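Local coordinates for protein sulfhydryl oxidase 1 (Homo sapiens, PDB 3LLI) that catalyses the FAD-dependent oxidation of thiols to disulfides, probably passing the electrons to molecular oxygen as sulfhydryl oxidases of this class do, at residues S12-A17 against A248-S253; A53-G58 against A145-V150; S169-M174 against L190-S195. One frame throughout, in Å; residues are numbered along the deposited sequence.

Interaction 1 of 3, residues S12-A17 against A248-S253; sequences SKIYMA and AHFSPS. With FAD (flavin-adenine dinucleotide), chain B.
I14 carries most of its segment's contact with H249 and F250. From CB, CG1 lies anti to the carbonyl carbon (chi1 -67°), which directs the longer branch at the end of helix 239-249. There CG1 comes 4.0 Å from H249 NE2. One bond further, the terminal CD1 touches both a polar and an apolar neighbour, 3.4 Å from H249 O and 3.5 Å from F250 CD1; the side chains of I14 and F250 run at roughly right angles. The other branch, CG2, is anti to the backbone N, and the side chain also packs on V124 and F128. Strand 14-15 is one of two in a small parallel sheet: I14 exchanges backbone hydrogen bonds with I256 of strand 255-256, joining the N-terminal part of this mainly helical, FAD-binding fold to its C-terminal part. S12 O approaches H249 CE1 to 3.2 Å but makes no hydrogen bond to the imidazole. N254 ND2 instead donates to both S12 O and H249 O. H249 also packs on its own neighbour, CD2 lying 3.4 Å above the centre of the F250 ring. The far end of that ring meets the cofactor, with F250 CZ 3.4 Å from FAD N3A and the adenine atom near the ring plane.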
loop_
_atom_site.group_PDB
_atom_site.type_symbol
_atom_site.label_atom_id
_atom_site.label_comp_id
_atom_site.label_asym_id
_atom_site.label_seq_id
_atom_site.Cartn_x
_atom_site.Cartn_y
_atom_site.Cartn_z
ATOM N N SER A 12 -2.865 5.549 -16.024
ATOM C CA SER A 12 -1.592 6.174 -15.671
ATOM C C SER A 12 -1.769 7.080 -14.458
ATOM O O SER A 12 -0.796 7.490 -13.825
ATOM C CB SER A 12 -1.064 7.010 -16.843
ATOM O OG SER A 12 -1.894 8.138 -17.081
ATOM N N LYS A 13 -3.023 7.380 -14.136
ATOM C CA LYS A 13 -3.338 8.258 -13.025
ATOM C C LYS A 13 -3.784 7.561 -11.744
ATOM O O LYS A 13 -4.429 6.511 -11.777
ATOM C CB LYS A 13 -4.416 9.264 -13.454
ATOM C CG LYS A 13 -3.923 10.325 -14.424
ATOM C CD LYS A 13 -2.842 11.170 -13.766
ATOM C CE LYS A 13 -2.219 12.166 -14.729
ATOM N NZ LYS A 13 -1.101 12.929 -14.087
ATOM N N ILE A 14 -3.419 8.172 -10.619
ATOM C CA ILE A 14 -3.779 7.686 -9.299
ATOM C C ILE A 14 -4.809 8.656 -8.720
ATOM O O ILE A 14 -4.593 9.870 -8.721
ATOM C CB ILE A 14 -2.556 7.638 -8.362
ATOM C CG1 ILE A 14 -1.564 6.578 -8.850
ATOM C CG2 ILE A 14 -3.010 7.340 -6.938
ATOM C CD1 ILE A 14 -0.443 6.283 -7.871
ATOM N N TYR A 15 -5.925 8.126 -8.231
ATOM C CA TYR A 15 -6.973 8.965 -7.668
ATOM C C TYR A 15 -6.946 8.999 -6.148
ATOM O O TYR A 15 -7.051 7.966 -5.488
ATOM C CB TYR A 15 -8.334 8.481 -8.155
ATOM C CG TYR A 15 -8.465 8.562 -9.656
ATOM C CD1 TYR A 15 -8.872 9.746 -10.279
ATOM C CD2 TYR A 15 -8.108 7.484 -10.463
ATOM C CE1 TYR A 15 -8.915 9.854 -11.668
ATOM C CE2 TYR A 15 -8.145 7.579 -11.856
ATOM C CZ TYR A 15 -8.547 8.766 -12.449
ATOM O OH TYR A 15 -8.566 8.867 -13.823
ATOM N N MET A 16 -6.812 10.204 -5.603
ATOM C CA MET A 16 -6.769 10.403 -4.165
ATOM C C MET A 16 -7.924 9.673 -3.479
ATOM O O MET A 16 -7.808 9.269 -2.326
ATOM C CB MET A 16 -6.829 11.901 -3.848
ATOM C CG MET A 16 -6.526 12.244 -2.393
ATOM S SD MET A 16 -4.927 11.604 -1.874
ATOM C CE MET A 16 -3.817 12.951 -2.305
ATOM N N ALA A 17 -9.031 9.501 -4.194
ATOM C CA ALA A 17 -10.199 8.811 -3.652
ATOM C C ALA A 17 -9.900 7.342 -3.340
ATOM O O ALA A 17 -10.488 6.763 -2.419
ATOM C CB ALA A 17 -11.352 8.894 -4.632
ATOM N N ALA A 248 7.813 8.156 -10.908
ATOM C CA ALA A 248 7.005 9.166 -11.578
ATOM C C ALA A 248 5.528 8.833 -11.415
ATOM O O ALA A 248 4.702 9.717 -11.187
ATOM C CB ALA A 248 7.359 9.222 -13.062
ATOM N N HIS A 249 5.208 7.547 -11.518
ATOM C CA HIS A 249 3.830 7.089 -11.418
ATOM C C HIS A 249 3.266 7.130 -10.009
ATOM O O HIS A 249 2.098 7.490 -9.810
ATOM C CB HIS A 249 3.721 5.653 -11.944
ATOM C CG HIS A 249 2.334 5.109 -11.907
ATOM N ND1 HIS A 249 1.458 5.231 -12.963
ATOM C CD2 HIS A 249 1.657 4.464 -10.927
ATOM C CE1 HIS A 249 0.301 4.684 -12.637
ATOM N NE2 HIS A 249 0.395 4.211 -11.407
ATOM N N PHE A 250 4.087 6.726 -9.044
ATOM C CA PHE A 250 3.672 6.696 -7.648
ATOM C C PHE A 250 4.280 7.916 -6.967
ATOM O O PHE A 250 5.138 7.794 -6.093
ATOM C CB PHE A 250 4.149 5.397 -6.967
ATOM C CG PHE A 250 3.492 4.138 -7.504
ATOM C CD1 PHE A 250 2.128 3.902 -7.310
ATOM C CD2 PHE A 250 4.238 3.197 -8.220
ATOM C CE1 PHE A 250 1.509 2.745 -7.823
ATOM C CE2 PHE A 250 3.637 2.032 -8.742
ATOM C CZ PHE A 250 2.270 1.806 -8.542
ATOM N N SER A 251 3.823 9.090 -7.407
ATOM C CA SER A 251 4.284 10.370 -6.882
ATOM C C SER A 251 3.113 11.329 -6.670
ATOM O O SER A 251 2.046 11.187 -7.284
ATOM C CB SER A 251 5.300 11.010 -7.841
ATOM O OG SER A 251 4.733 11.233 -9.118
ATOM N N PRO A 252 3.297 12.316 -5.780
ATOM C CA PRO A 252 2.242 13.295 -5.503
ATOM C C PRO A 252 1.787 14.027 -6.770
ATOM O O PRO A 252 0.594 14.275 -6.953
ATOM C CB PRO A 252 2.904 14.230 -4.498
ATOM C CG PRO A 252 3.869 13.327 -3.777
ATOM C CD PRO A 252 4.466 12.529 -4.906
ATOM N N SER A 253 2.732 14.347 -7.654
ATOM C CA SER A 253 2.409 15.066 -8.890
ATOM C C SER A 253 1.501 14.288 -9.838
ATOM O O SER A 253 0.832 14.879 -10.690
ATOM C CB SER A 253 3.691 15.476 -9.634
ATOM O OG SER A 253 4.390 14.355 -10.160
HETATM P PA FAD B . -4.354 -5.055 -8.896
HETATM O O1A FAD B . -5.147 -4.887 -7.649
HETATM O O2A FAD B . -3.435 -6.203 -9.128
HETATM O O5B FAD B . -3.525 -3.757 -9.200
HETATM C C5B FAD B . -3.823 -2.444 -8.719
HETATM C C4B FAD B . -3.277 -1.571 -9.816
HETATM O O4B FAD B . -1.891 -1.332 -9.451
HETATM C C3B FAD B . -3.433 -1.744 -11.345
HETATM O O3B FAD B . -4.674 -1.309 -11.901
HETATM C C2B FAD B . -2.220 -1.069 -11.800
HETATM O O2B FAD B . -2.342 0.303 -12.022
HETATM C C1B FAD B . -1.176 -1.279 -10.691
HETATM N N9A FAD B . -0.275 -2.386 -10.767
HETATM C C8A FAD B . -0.366 -3.663 -11.378
HETATM N N7A FAD B . 0.677 -4.420 -11.281
HETATM C C5A FAD B . 1.552 -3.613 -10.565
HETATM C C6A FAD B . 2.883 -3.855 -10.177
HETATM N N6A FAD B . 3.550 -4.976 -10.484
HETATM N N1A FAD B . 3.587 -2.888 -9.485
HETATM C C2A FAD B . 3.077 -1.656 -9.208
HETATM N N3A FAD B . 1.752 -1.405 -9.595
HETATM C C4A FAD B . 1.031 -2.435 -10.277
HETATM N N1 FAD B . -6.098 -12.481 -5.203
HETATM C C2 FAD B . -6.307 -13.812 -5.494
HETATM O O2 FAD B . -7.341 -14.089 -6.124
HETATM N N3 FAD B . -5.262 -14.595 -5.018
HETATM C C4 FAD B . -4.102 -14.184 -4.321
HETATM O O4 FAD B . -3.258 -15.052 -3.916
HETATM C C4X FAD B . -3.987 -12.831 -4.078
HETATM N N5 FAD B . -2.904 -12.323 -3.289
HETATM C C5X FAD B . -2.782 -10.962 -2.899
HETATM C C6 FAD B . -1.735 -10.611 -2.025
HETATM C C7 FAD B . -1.603 -9.243 -1.657
HETATM C C7M FAD B . -0.447 -8.937 -0.704
HETATM C C8 FAD B . -2.497 -8.248 -2.156
HETATM C C8M FAD B . -2.503 -6.753 -1.915
HETATM C C9 FAD B . -3.541 -8.641 -2.992
HETATM C C9A FAD B . -3.788 -9.985 -3.377
HETATM N N10 FAD B . -4.803 -10.627 -4.255
HETATM C C10 FAD B . -5.017 -11.951 -4.537
HETATM C "C1'" FAD B . -5.616 -9.723 -5.004
HETATM C "C2'" FAD B . -5.149 -9.293 -6.362
HETATM O "O2'" FAD B . -3.712 -9.104 -6.372
HETATM C "C3'" FAD B . -5.763 -8.069 -6.968
HETATM O "O3'" FAD B . -5.636 -6.968 -6.074
HETATM C "C4'" FAD B . -7.170 -8.122 -7.538
HETATM O "O4'" FAD B . -7.383 -9.366 -8.270
HETATM C "C5'" FAD B . -7.650 -6.971 -8.314
HETATM O "O5'" FAD B . -6.847 -6.903 -9.494
HETATM P P FAD B . -6.735 -5.667 -10.427
HETATM O O1P FAD B . -6.695 -6.266 -11.762
HETATM O O2P FAD B . -7.817 -4.671 -10.209
HETATM O O3P FAD B . -5.339 -4.918 -10.142
#

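Interaction 2 of 3, residues A53-G58 against A145-V150; sequences AKYFPG and AKAKEV
With its backbone O accepting a hydrogen bond from Q132 NE2, Y55 lays its ring and hydroxyl against K146, A147 and V150. The contact joins the C-terminal end of helix 39-55 to the end of helix 141-146 and the turn that leads into helix 150-160; the first segment falls in the FAD-dependent sulfhydryl oxidase sequence family, the second in the Erv1/Alr family. Y55 OH stands 3.2 Å from A147 N, close but at too poor an angle for a hydrogen bond. A bond of 3.0 Å from K54 NZ to Y55 OH is modelled but remains doubtful, because the ammonium is placed too close to K146. A firmer constraint on the phenol is the aliphatic part of K54: CG anti to the backbone N (chi1 -178°) brings that atom 3.8 Å above the centre of the Y55 ring. The extended chains of K54 and K146 then cross at about a right angle, with K54 CE 3.7 Å from K146 CD. K54 also has a salt bridge to E143, though its ammonium position is uncertain. Beside the hydroxyl, at the ring edge, K146 O lies 3.7 Å from Y55 CE2. That same CE2 packs 3.8 Å from V150 CG2, the methyl that lies anti to the valine's carbonyl carbon.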
loop_
_atom_site.group_PDB
_atom_site.type_symbol
_atom_site.label_atom_id
_atom_site.label_comp_id
_atom_site.label_asym_id
_atom_site.label_seq_id
_atom_site.Cartn_x
_atom_site.Cartn_y
_atom_site.Cartn_z
ATOM N N ALA A 53 1.689 7.688 8.557
ATOM C CA ALA A 53 1.872 9.067 9.004
ATOM C C ALA A 53 3.042 9.754 8.320
ATOM O O ALA A 53 2.958 10.929 7.954
ATOM C CB ALA A 53 2.075 9.107 10.518
ATOM N N LYS A 54 4.130 9.018 8.142
ATOM C CA LYS A 54 5.311 9.584 7.526
ATOM C C LYS A 54 5.360 9.568 6.002
ATOM O O LYS A 54 5.825 10.538 5.387
ATOM C CB LYS A 54 6.562 8.888 8.054
ATOM C CG LYS A 54 7.824 9.483 7.485
ATOM C CD LYS A 54 9.063 8.754 7.940
ATOM C CE LYS A 54 10.302 9.506 7.469
ATOM N NZ LYS A 54 11.551 8.768 7.775
ATOM N N TYR A 55 4.870 8.495 5.388
ATOM C CA TYR A 55 4.944 8.375 3.939
ATOM C C TYR A 55 3.656 8.466 3.141
ATOM O O TYR A 55 3.699 8.596 1.912
ATOM C CB TYR A 55 5.666 7.076 3.583
ATOM C CG TYR A 55 7.077 7.033 4.104
ATOM C CD1 TYR A 55 8.054 7.891 3.593
ATOM C CD2 TYR A 55 7.443 6.143 5.110
ATOM C CE1 TYR A 55 9.366 7.858 4.072
ATOM C CE2 TYR A 55 8.750 6.100 5.598
ATOM C CZ TYR A 55 9.705 6.959 5.070
ATOM O OH TYR A 55 11.001 6.902 5.521
ATOM N N PHE A 56 2.508 8.378 3.798
ATOM C CA PHE A 56 1.280 8.479 3.036
ATOM C C PHE A 56 1.313 9.864 2.356
ATOM O O PHE A 56 1.641 10.864 2.999
ATOM C CB PHE A 56 0.060 8.370 3.946
ATOM C CG PHE A 56 -1.238 8.429 3.198
ATOM C CD1 PHE A 56 -1.709 7.312 2.507
ATOM C CD2 PHE A 56 -1.969 9.617 3.139
ATOM C CE1 PHE A 56 -2.885 7.372 1.768
ATOM C CE2 PHE A 56 -3.146 9.694 2.404
ATOM C CZ PHE A 56 -3.614 8.569 1.713
ATOM N N PRO A 57 0.991 9.933 1.050
ATOM C CA PRO A 57 1.004 11.215 0.324
ATOM C C PRO A 57 -0.272 12.000 0.570
ATOM O O PRO A 57 -0.949 12.405 -0.366
ATOM C CB PRO A 57 1.129 10.770 -1.131
ATOM C CG PRO A 57 0.240 9.573 -1.154
ATOM C CD PRO A 57 0.632 8.829 0.141
ATOM N N GLY A 58 -0.592 12.216 1.834
ATOM C CA GLY A 58 -1.820 12.902 2.153
ATOM C C GLY A 58 -1.765 14.408 2.088
ATOM O O GLY A 58 -0.702 15.027 2.143
ATOM N N ALA A 145 16.550 4.729 8.590
ATOM C CA ALA A 145 16.037 3.613 9.377
ATOM C C ALA A 145 14.516 3.581 9.272
ATOM O O ALA A 145 13.907 2.512 9.308
ATOM C CB ALA A 145 16.467 3.751 10.839
ATOM N N LYS A 146 13.906 4.758 9.140
ATOM C CA LYS A 146 12.457 4.850 9.011
ATOM C C LYS A 146 12.030 4.341 7.640
ATOM O O LYS A 146 10.954 3.759 7.487
ATOM C CB LYS A 146 11.986 6.295 9.195
ATOM C CG LYS A 146 12.015 6.789 10.639
ATOM C CD LYS A 146 11.431 8.193 10.760
ATOM C CE LYS A 146 11.284 8.621 12.213
ATOM N NZ LYS A 146 10.755 10.009 12.338
ATOM N N ALA A 147 12.886 4.565 6.648
ATOM C CA ALA A 147 12.615 4.129 5.286
ATOM C C ALA A 147 12.718 2.608 5.202
ATOM O O ALA A 147 12.031 1.971 4.405
ATOM C CB ALA A 147 13.611 4.781 4.318
ATOM N N LYS A 148 13.578 2.037 6.038
ATOM C CA LYS A 148 13.793 0.596 6.067
ATOM C C LYS A 148 12.597 -0.183 6.605
ATOM O O LYS A 148 12.447 -1.379 6.328
ATOM C CB LYS A 148 15.017 0.264 6.929
ATOM C CG LYS A 148 16.366 0.592 6.306
ATOM C CD LYS A 148 17.478 0.004 7.169
ATOM C CE LYS A 148 18.823 0.029 6.465
ATOM N NZ LYS A 148 19.821 -0.787 7.214
ATOM N N GLU A 149 11.746 0.499 7.366
ATOM C CA GLU A 149 10.587 -0.137 7.980
ATOM C C GLU A 149 9.375 -0.275 7.071
ATOM O O GLU A 149 8.372 -0.867 7.467
ATOM C CB GLU A 149 10.175 0.638 9.235
ATOM C CG GLU A 149 11.322 0.934 10.189
ATOM C CD GLU A 149 10.877 1.722 11.411
ATOM O OE1 GLU A 149 10.168 2.743 11.240
ATOM O OE2 GLU A 149 11.247 1.327 12.541
ATOM N N VAL A 150 9.458 0.244 5.853
ATOM C CA VAL A 150 8.311 0.178 4.964
ATOM C C VAL A 150 7.878 -1.217 4.516
ATOM O O VAL A 150 6.737 -1.607 4.757
ATOM C CB VAL A 150 8.511 1.074 3.734
ATOM C CG1 VAL A 150 7.305 0.975 2.816
ATOM C CG2 VAL A 150 8.697 2.525 4.191
#

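Interaction 3 of 3, residues S169-M174 against L190-S195; sequences SHFEQM and LWLWSS. With FAD (flavin-adenine dinucleotide), chain B.
The axes of the F171-bearing segment 169-174 and the W191-bearing segment 190-195 approach to 11.5 Å, their N-to-C directions 130° apart, so large side chains must span the gap. F171 and W191 do so as an offset edge-to-face pair: the indole turns its edge to the phenyl face, with the F171 ring and the six-membered ring of W191 centred 5.7 Å apart and their planes at 80°. F171 holds CG anti to the backbone N (chi1 178°), which carries the ring toward the second helix, where CE1 meets L192 CD1 at 3.9 Å in the ring plane. M174 fills the next turn; chi1 and chi2 bring SD 3.2 Å from S195 O, and the bend at chi3 turns CE to within 3.6 Å of S195 CB. The hydroxyl of S195 lies over one face of the W191 indole, toward its rim, and is fixed there by a 2.9 Å bond from S195 OG to W191 O. That carbonyl also accepts from S195 N, while W191 NE1 bonds to S178. On the cofactor side, F171 CB touches FAD C7M at 3.4 Å. Replacing F171 by an alanine would probably leave the W191 edge without the aromatic face it meets and open a gap beside the flavin methyl. Further along helix 185-203, FAD N6A donates to W193 O at 2.8 Å. One helix laying a phenylalanine against the flavin methyl and a second offering a backbone carbonyl to the adenine are consistent with the FAD-binding helical core of the Erv/ALR sulfhydryl oxidases.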
loop_
_atom_site.group_PDB
_atom_site.type_symbol
_atom_site.label_atom_id
_atom_site.label_comp_id
_atom_site.label_asym_id
_atom_site.label_seq_id
_atom_site.Cartn_x
_atom_site.Cartn_y
_atom_site.Cartn_z
ATOM N N SER A 169 -1.455 -15.362 2.182
ATOM C CA SER A 169 -0.609 -16.550 2.133
ATOM C C SER A 169 0.358 -16.468 0.950
ATOM O O SER A 169 1.534 -16.793 1.097
ATOM C CB SER A 169 -1.469 -17.822 2.056
ATOM O OG SER A 169 -2.451 -17.730 1.034
ATOM N N HIS A 170 -0.132 -16.008 -0.206
ATOM C CA HIS A 170 0.707 -15.879 -1.399
ATOM C C HIS A 170 1.757 -14.759 -1.307
ATOM O O HIS A 170 2.841 -14.874 -1.888
ATOM C CB HIS A 170 -0.165 -15.685 -2.647
ATOM C CG HIS A 170 -0.880 -16.931 -3.079
ATOM N ND1 HIS A 170 -1.738 -16.966 -4.157
ATOM C CD2 HIS A 170 -0.853 -18.191 -2.582
ATOM C CE1 HIS A 170 -2.212 -18.189 -4.303
ATOM N NE2 HIS A 170 -1.689 -18.954 -3.361
ATOM N N PHE A 171 1.441 -13.678 -0.591
ATOM C CA PHE A 171 2.398 -12.577 -0.417
ATOM C C PHE A 171 3.502 -13.062 0.513
ATOM O O PHE A 171 4.690 -12.915 0.222
ATOM C CB PHE A 171 1.737 -11.353 0.222
ATOM C CG PHE A 171 2.689 -10.195 0.475
ATOM C CD1 PHE A 171 2.951 -9.253 -0.518
ATOM C CD2 PHE A 171 3.315 -10.048 1.704
ATOM C CE1 PHE A 171 3.821 -8.176 -0.286
ATOM C CE2 PHE A 171 4.193 -8.974 1.948
ATOM C CZ PHE A 171 4.443 -8.037 0.949
ATOM N N GLU A 172 3.090 -13.634 1.640
ATOM C CA GLU A 172 4.023 -14.133 2.635
ATOM C C GLU A 172 4.958 -15.184 2.026
ATOM O O GLU A 172 6.119 -15.304 2.428
ATOM C CB GLU A 172 3.235 -14.707 3.812
ATOM C CG GLU A 172 4.068 -15.258 4.946
ATOM C CD GLU A 172 5.105 -14.272 5.443
ATOM O OE1 GLU A 172 4.893 -13.053 5.300
ATOM O OE2 GLU A 172 6.129 -14.720 5.991
ATOM N N GLN A 173 4.470 -15.950 1.056
ATOM C CA GLN A 173 5.337 -16.945 0.422
ATOM C C GLN A 173 6.482 -16.185 -0.281
ATOM O O GLN A 173 7.653 -16.521 -0.112
ATOM C CB GLN A 173 4.533 -17.798 -0.569
ATOM C CG GLN A 173 3.425 -18.621 0.097
ATOM C CD GLN A 173 2.584 -19.409 -0.886
ATOM O OE1 GLN A 173 2.393 -19.002 -2.026
ATOM N NE2 GLN A 173 2.053 -20.536 -0.434
ATOM N N MET A 174 6.143 -15.145 -1.047
ATOM C CA MET A 174 7.155 -14.334 -1.734
ATOM C C MET A 174 8.056 -13.667 -0.689
ATOM O O MET A 174 9.287 -13.675 -0.797
ATOM C CB MET A 174 6.485 -13.256 -2.592
ATOM C CG MET A 174 5.532 -13.814 -3.616
ATOM S SD MET A 174 4.992 -12.622 -4.834
ATOM C CE MET A 174 3.896 -11.553 -3.825
ATOM N N LEU A 190 11.443 -2.013 -6.090
ATOM C CA LEU A 190 11.505 -3.050 -7.118
ATOM C C LEU A 190 10.999 -4.416 -6.642
ATOM O O LEU A 190 10.326 -5.133 -7.398
ATOM C CB LEU A 190 12.937 -3.178 -7.641
ATOM C CG LEU A 190 13.405 -1.925 -8.402
ATOM C CD1 LEU A 190 14.847 -2.109 -8.837
ATOM C CD2 LEU A 190 12.496 -1.679 -9.616
ATOM N N TRP A 191 11.336 -4.780 -5.407
ATOM C CA TRP A 191 10.883 -6.047 -4.847
ATOM C C TRP A 191 9.343 -6.088 -4.901
ATOM O O TRP A 191 8.756 -7.023 -5.447
ATOM C CB TRP A 191 11.328 -6.182 -3.390
ATOM C CG TRP A 191 11.052 -7.541 -2.807
ATOM C CD1 TRP A 191 11.898 -8.621 -2.805
ATOM C CD2 TRP A 191 9.838 -7.987 -2.192
ATOM N NE1 TRP A 191 11.285 -9.705 -2.228
ATOM C CE2 TRP A 191 10.019 -9.347 -1.844
ATOM C CE3 TRP A 191 8.612 -7.375 -1.901
ATOM C CZ2 TRP A 191 9.016 -10.107 -1.219
ATOM C CZ3 TRP A 191 7.612 -8.131 -1.277
ATOM C CH2 TRP A 191 7.825 -9.483 -0.944
ATOM N N LEU A 192 8.701 -5.055 -4.352
ATOM C CA LEU A 192 7.239 -5.000 -4.322
ATOM C C LEU A 192 6.658 -4.993 -5.721
ATOM O O LEU A 192 5.625 -5.628 -5.975
ATOM C CB LEU A 192 6.765 -3.770 -3.554
ATOM C CG LEU A 192 5.295 -3.791 -3.108
ATOM C CD1 LEU A 192 4.994 -5.077 -2.341
ATOM C CD2 LEU A 192 5.034 -2.578 -2.225
ATOM N N TRP A 193 7.328 -4.283 -6.627
ATOM C CA TRP A 193 6.910 -4.210 -8.022
ATOM C C TRP A 193 6.913 -5.595 -8.697
ATOM O O TRP A 193 5.932 -5.989 -9.329
ATOM C CB TRP A 193 7.835 -3.260 -8.798
ATOM C CG TRP A 193 7.831 -3.500 -10.286
ATOM C CD1 TRP A 193 6.795 -3.292 -11.152
ATOM C CD2 TRP A 193 8.898 -4.049 -11.059
ATOM N NE1 TRP A 193 7.156 -3.686 -12.420
ATOM C CE2 TRP A 193 8.443 -4.155 -12.386
ATOM C CE3 TRP A 193 10.197 -4.471 -10.754
ATOM C CZ2 TRP A 193 9.245 -4.667 -13.414
ATOM C CZ3 TRP A 193 10.993 -4.982 -11.776
ATOM C CH2 TRP A 193 10.510 -5.073 -13.087
ATOM N N SER A 194 8.026 -6.314 -8.586
ATOM C CA SER A 194 8.133 -7.641 -9.187
ATOM C C SER A 194 7.312 -8.702 -8.431
ATOM O O SER A 194 6.822 -9.650 -9.039
ATOM C CB SER A 194 9.603 -8.071 -9.290
ATOM O OG SER A 194 10.248 -8.058 -8.036
ATOM N N SER A 195 7.165 -8.549 -7.113
ATOM C CA SER A 195 6.341 -9.495 -6.353
ATOM C C SER A 195 4.891 -9.351 -6.825
ATOM O O SER A 195 4.180 -10.348 -6.946
ATOM C CB SER A 195 6.419 -9.224 -4.846
ATOM O OG SER A 195 7.709 -9.516 -4.336
HETATM P PA FAD B . -4.354 -5.055 -8.896
HETATM O O1A FAD B . -5.147 -4.887 -7.649
HETATM O O2A FAD B . -3.435 -6.203 -9.128
HETATM O O5B FAD B . -3.525 -3.757 -9.200
HETATM C C5B FAD B . -3.823 -2.444 -8.719
HETATM C C4B FAD B . -3.277 -1.571 -9.816
HETATM O O4B FAD B . -1.891 -1.332 -9.451
HETATM C C3B FAD B . -3.433 -1.744 -11.345
HETATM O O3B FAD B . -4.674 -1.309 -11.901
HETATM C C2B FAD B . -2.220 -1.069 -11.800
HETATM O O2B FAD B . -2.342 0.303 -12.022
HETATM C C1B FAD B . -1.176 -1.279 -10.691
HETATM N N9A FAD B . -0.275 -2.386 -10.767
HETATM C C8A FAD B . -0.366 -3.663 -11.378
HETATM N N7A FAD B . 0.677 -4.420 -11.281
HETATM C C5A FAD B . 1.552 -3.613 -10.565
HETATM C C6A FAD B . 2.883 -3.855 -10.177
HETATM N N6A FAD B . 3.550 -4.976 -10.484
HETATM N N1A FAD B . 3.587 -2.888 -9.485
HETATM C C2A FAD B . 3.077 -1.656 -9.208
HETATM N N3A FAD B . 1.752 -1.405 -9.595
HETATM C C4A FAD B . 1.031 -2.435 -10.277
HETATM N N1 FAD B . -6.098 -12.481 -5.203
HETATM C C2 FAD B . -6.307 -13.812 -5.494
HETATM O O2 FAD B . -7.341 -14.089 -6.124
HETATM N N3 FAD B . -5.262 -14.595 -5.018
HETATM C C4 FAD B . -4.102 -14.184 -4.321
HETATM O O4 FAD B . -3.258 -15.052 -3.916
HETATM C C4X FAD B . -3.987 -12.831 -4.078
HETATM N N5 FAD B . -2.904 -12.323 -3.289
HETATM C C5X FAD B . -2.782 -10.962 -2.899
HETATM C C6 FAD B . -1.735 -10.611 -2.025
HETATM C C7 FAD B . -1.603 -9.243 -1.657
HETATM C C7M FAD B . -0.447 -8.937 -0.704
HETATM C C8 FAD B . -2.497 -8.248 -2.156
HETATM C C8M FAD B . -2.503 -6.753 -1.915
HETATM C C9 FAD B . -3.541 -8.641 -2.992
HETATM C C9A FAD B . -3.788 -9.985 -3.377
HETATM N N10 FAD B . -4.803 -10.627 -4.255
HETATM C C10 FAD B . -5.017 -11.951 -4.537
HETATM C "C1'" FAD B . -5.616 -9.723 -5.004
HETATM C "C2'" FAD B . -5.149 -9.293 -6.362
HETATM O "O2'" FAD B . -3.712 -9.104 -6.372
HETATM C "C3'" FAD B . -5.763 -8.069 -6.968
HETATM O "O3'" FAD B . -5.636 -6.968 -6.074
HETATM C "C4'" FAD B . -7.170 -8.122 -7.538
HETATM O "O4'" FAD B . -7.383 -9.366 -8.270
HETATM C "C5'" FAD B . -7.650 -6.971 -8.314
HETATM O "O5'" FAD B . -6.847 -6.903 -9.494
HETATM P P FAD B . -6.735 -5.667 -10.427
HETATM O O1P FAD B . -6.695 -6.266 -11.762
HETATM O O2P FAD B . -7.817 -4.671 -10.209
HETATM O O3P FAD B . -5.339 -4.918 -10.142
#

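In the fold
Interactions 1 and 3 address different parts of one FAD: their centres are 22 Å apart and their nearest atoms about 7 Å, yet both touch it. F250 and W193 border the adenine, whereas F171 lies against the flavin. W218 connects them, its ring meeting H249 edge-to-face and its carbonyl accepting from W193 NE1. Interaction 2 stands apart from the cofactor, the V150 side chain being about 13 Å away. It touches interaction 1 directly, M16 CE packing 3.5 Å from P57 O with centres about 17 Å apart, but not interaction 3, about 19 Å away between centres. Helix 118-134 is common ground: it packs against I14, Y55 and L192.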